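Local coordinates for blood group a-and b-cleaving endo-beta-galactosidase (Streptococcus pneumoniae, PDB 2YGL), which probably cleaves blood group A and B antigens as a family 98 glycoside hydrolase, represented here by its tandem CBM51 carbohydrate-binding modules, at residues 12-17 and 28-33. Sequence-based numbering, arbitrary orientation.
Sequences MDWSSA and VQKDAP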
loop_
_atom_site.group_PDB
_atom_site.type_symbol
_atom_site.label_atom_id
_atom_site.label_comp_id
_atom_site.label_asym_id
_atom_site.label_seq_id
_atom_site.Cartn_x
_atom_site.Cartn_y
_atom_site.Cartn_z
ATOM N N MET A 12 15.188 8.767 8.600
ATOM C CA MET A 12 15.166 7.379 9.057
ATOM C C MET A 12 16.442 7.039 9.817
ATOM O O MET A 12 17.403 7.809 9.815
ATOM C CB MET A 12 14.999 6.413 7.879
ATOM C CG MET A 12 13.864 6.754 6.932
ATOM S SD MET A 12 13.748 5.573 5.578
ATOM C CE MET A 12 13.280 6.659 4.248
ATOM N N ASP A 13 16.440 5.881 10.469
ATOM C CA ASP A 13 17.618 5.385 11.169
ATOM C C ASP A 13 18.285 4.317 10.314
ATOM O O ASP A 13 17.649 3.323 9.954
ATOM C CB ASP A 13 17.229 4.800 12.533
ATOM C CG ASP A 13 16.346 5.733 13.346
ATOM O OD1 ASP A 13 16.716 6.912 13.529
ATOM O OD2 ASP A 13 15.281 5.281 13.814
ATOM N N TRP A 14 19.555 4.527 9.974
ATOM C CA TRP A 14 20.309 3.528 9.218
ATOM C C TRP A 14 20.622 2.306 10.075
ATOM O O TRP A 14 20.816 2.427 11.286
ATOM C CB TRP A 14 21.590 4.119 8.601
ATOM C CG TRP A 14 22.530 4.800 9.560
ATOM C CD1 TRP A 14 23.162 4.238 10.635
ATOM C CD2 TRP A 14 22.977 6.162 9.502
ATOM N NE1 TRP A 14 23.952 5.168 11.261
ATOM C CE2 TRP A 14 23.857 6.358 10.589
ATOM C CE3 TRP A 14 22.708 7.238 8.646
ATOM C CZ2 TRP A 14 24.477 7.588 10.842
ATOM C CZ3 TRP A 14 23.324 8.465 8.899
ATOM C CH2 TRP A 14 24.200 8.625 9.990
ATOM N N SER A 15 20.643 1.131 9.451
ATOM C CA SER A 15 21.030 -0.100 10.142
ATOM C C SER A 15 22.539 -0.113 10.379
ATOM O O SER A 15 23.016 -0.646 11.382
ATOM C CB SER A 15 20.586 -1.336 9.356
ATOM O OG SER A 15 21.129 -1.340 8.046
ATOM N N SER A 16 23.277 0.483 9.447
ATOM C CA SER A 16 24.714 0.710 9.590
ATOM C C SER A 16 25.176 1.818 8.643
ATOM O O SER A 16 24.510 2.125 7.647
ATOM C CB SER A 16 25.513 -0.577 9.343
ATOM O OG SER A 16 25.317 -1.054 8.023
ATOM N N ALA A 17 26.314 2.420 8.972
ATOM C CA ALA A 17 26.894 3.480 8.160
ATOM C C ALA A 17 28.407 3.493 8.317
ATOM O O ALA A 17 28.923 3.560 9.434
ATOM C CB ALA A 17 26.303 4.834 8.539
ATOM N N VAL A 28 28.692 9.835 9.521
ATOM C CA VAL A 28 27.944 10.161 8.305
ATOM C C VAL A 28 26.877 11.208 8.650
ATOM O O VAL A 28 26.204 11.105 9.677
ATOM C CB VAL A 28 27.314 8.889 7.681
ATOM C CG1 VAL A 28 26.387 9.237 6.527
ATOM C CG2 VAL A 28 28.406 7.924 7.213
ATOM N N GLN A 29 26.746 12.222 7.799
ATOM C CA GLN A 29 25.933 13.393 8.119
ATOM C C GLN A 29 24.533 13.377 7.508
ATOM O O GLN A 29 24.345 12.972 6.359
ATOM C CB GLN A 29 26.680 14.670 7.731
ATOM C CG GLN A 29 27.915 14.949 8.589
ATOM C CD GLN A 29 27.562 15.323 10.018
ATOM O OE1 GLN A 29 26.886 16.322 10.260
ATOM N NE2 GLN A 29 28.015 14.517 10.973
ATOM N N LYS A 30 23.555 13.815 8.299
ATOM C CA LYS A 30 22.184 13.977 7.828
ATOM C C LYS A 30 21.953 15.437 7.465
ATOM O O LYS A 30 22.204 16.332 8.281
ATOM C CB LYS A 30 21.172 13.551 8.898
ATOM C CG LYS A 30 21.320 12.123 9.401
ATOM C CD LYS A 30 20.358 11.857 10.554
ATOM C CE LYS A 30 20.757 10.615 11.327
ATOM N NZ LYS A 30 19.936 10.447 12.563
ATOM N N ASP A 31 21.485 15.664 6.238
ATOM C CA ASP A 31 21.124 16.998 5.744
ATOM C C ASP A 31 22.300 17.983 5.719
ATOM O O ASP A 31 22.122 19.198 5.858
ATOM C CB ASP A 31 19.930 17.556 6.532
ATOM C CG ASP A 31 18.743 16.609 6.535
ATOM O OD1 ASP A 31 18.547 15.889 5.533
ATOM O OD2 ASP A 31 18.003 16.579 7.540
ATOM N N ALA A 32 23.499 17.440 5.524
ATOM C CA ALA A 32 24.729 18.224 5.449
ATOM C C ALA A 32 25.824 17.424 4.744
ATOM O O ALA A 32 25.804 16.188 4.775
ATOM C CB ALA A 32 25.191 18.631 6.853
ATOM N N PRO A 33 26.781 18.122 4.095
ATOM C CA PRO A 33 27.988 17.454 3.599
ATOM C C PRO A 33 28.763 16.857 4.773
ATOM O O PRO A 33 28.623 17.339 5.903
ATOM C CB PRO A 33 28.790 18.597 2.969
ATOM C CG PRO A 33 27.785 19.662 2.674
ATOM C CD PRO A 33 26.767 19.558 3.758
HETATM O O HOH W 1 19.135 7.854 13.278
#
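The Trp14 indole has Ala17 CB on one face, 3.5 Å above the ring plane and displaced toward the rim, and, at long range, the Lys30 ammonium above the opposite one, while Val28 O meets its edge. These residues join the 12-17 and 28-33 segments across the β-sandwich of the first CBM51 module: strand 16-17 is an outermost strand of the five-stranded antiparallel sheet, and strand 29-30 pairs with strand 60-64 of the other. With CG between the backbone N and the carbonyl carbon (chi1 55°), Trp14 swings its six-membered ring toward the 28-33 segment. There Trp14 CH2 lies 3.2 Å from Val28 O, which sits near the ring plane. Val28 CB and CG1 approach the same corner from the Ala17 side, CG1 coming 4.0 Å from Trp14 CZ3. The other methyl, Val28 CG2, packs 4.0 Å from Ala17 CB, and this buried side chain also touches Ile71 of one sheet and Ile61 and Thr63 of the other.

Lys30 runs extended beyond CG, passing its CE 4.1 Å from Trp14 CZ3. Its ammonium stands 18° off the ring normal, but at 5.5 Å from NZ to the centroid of the six-membered ring of Trp14 any cation-pi attraction is weak at most. A water instead couples the exposed Lys30 to Asp13, accepting from Lys30 NZ at 2.8 Å and donating to Asp13 OD1 at 2.6 Å.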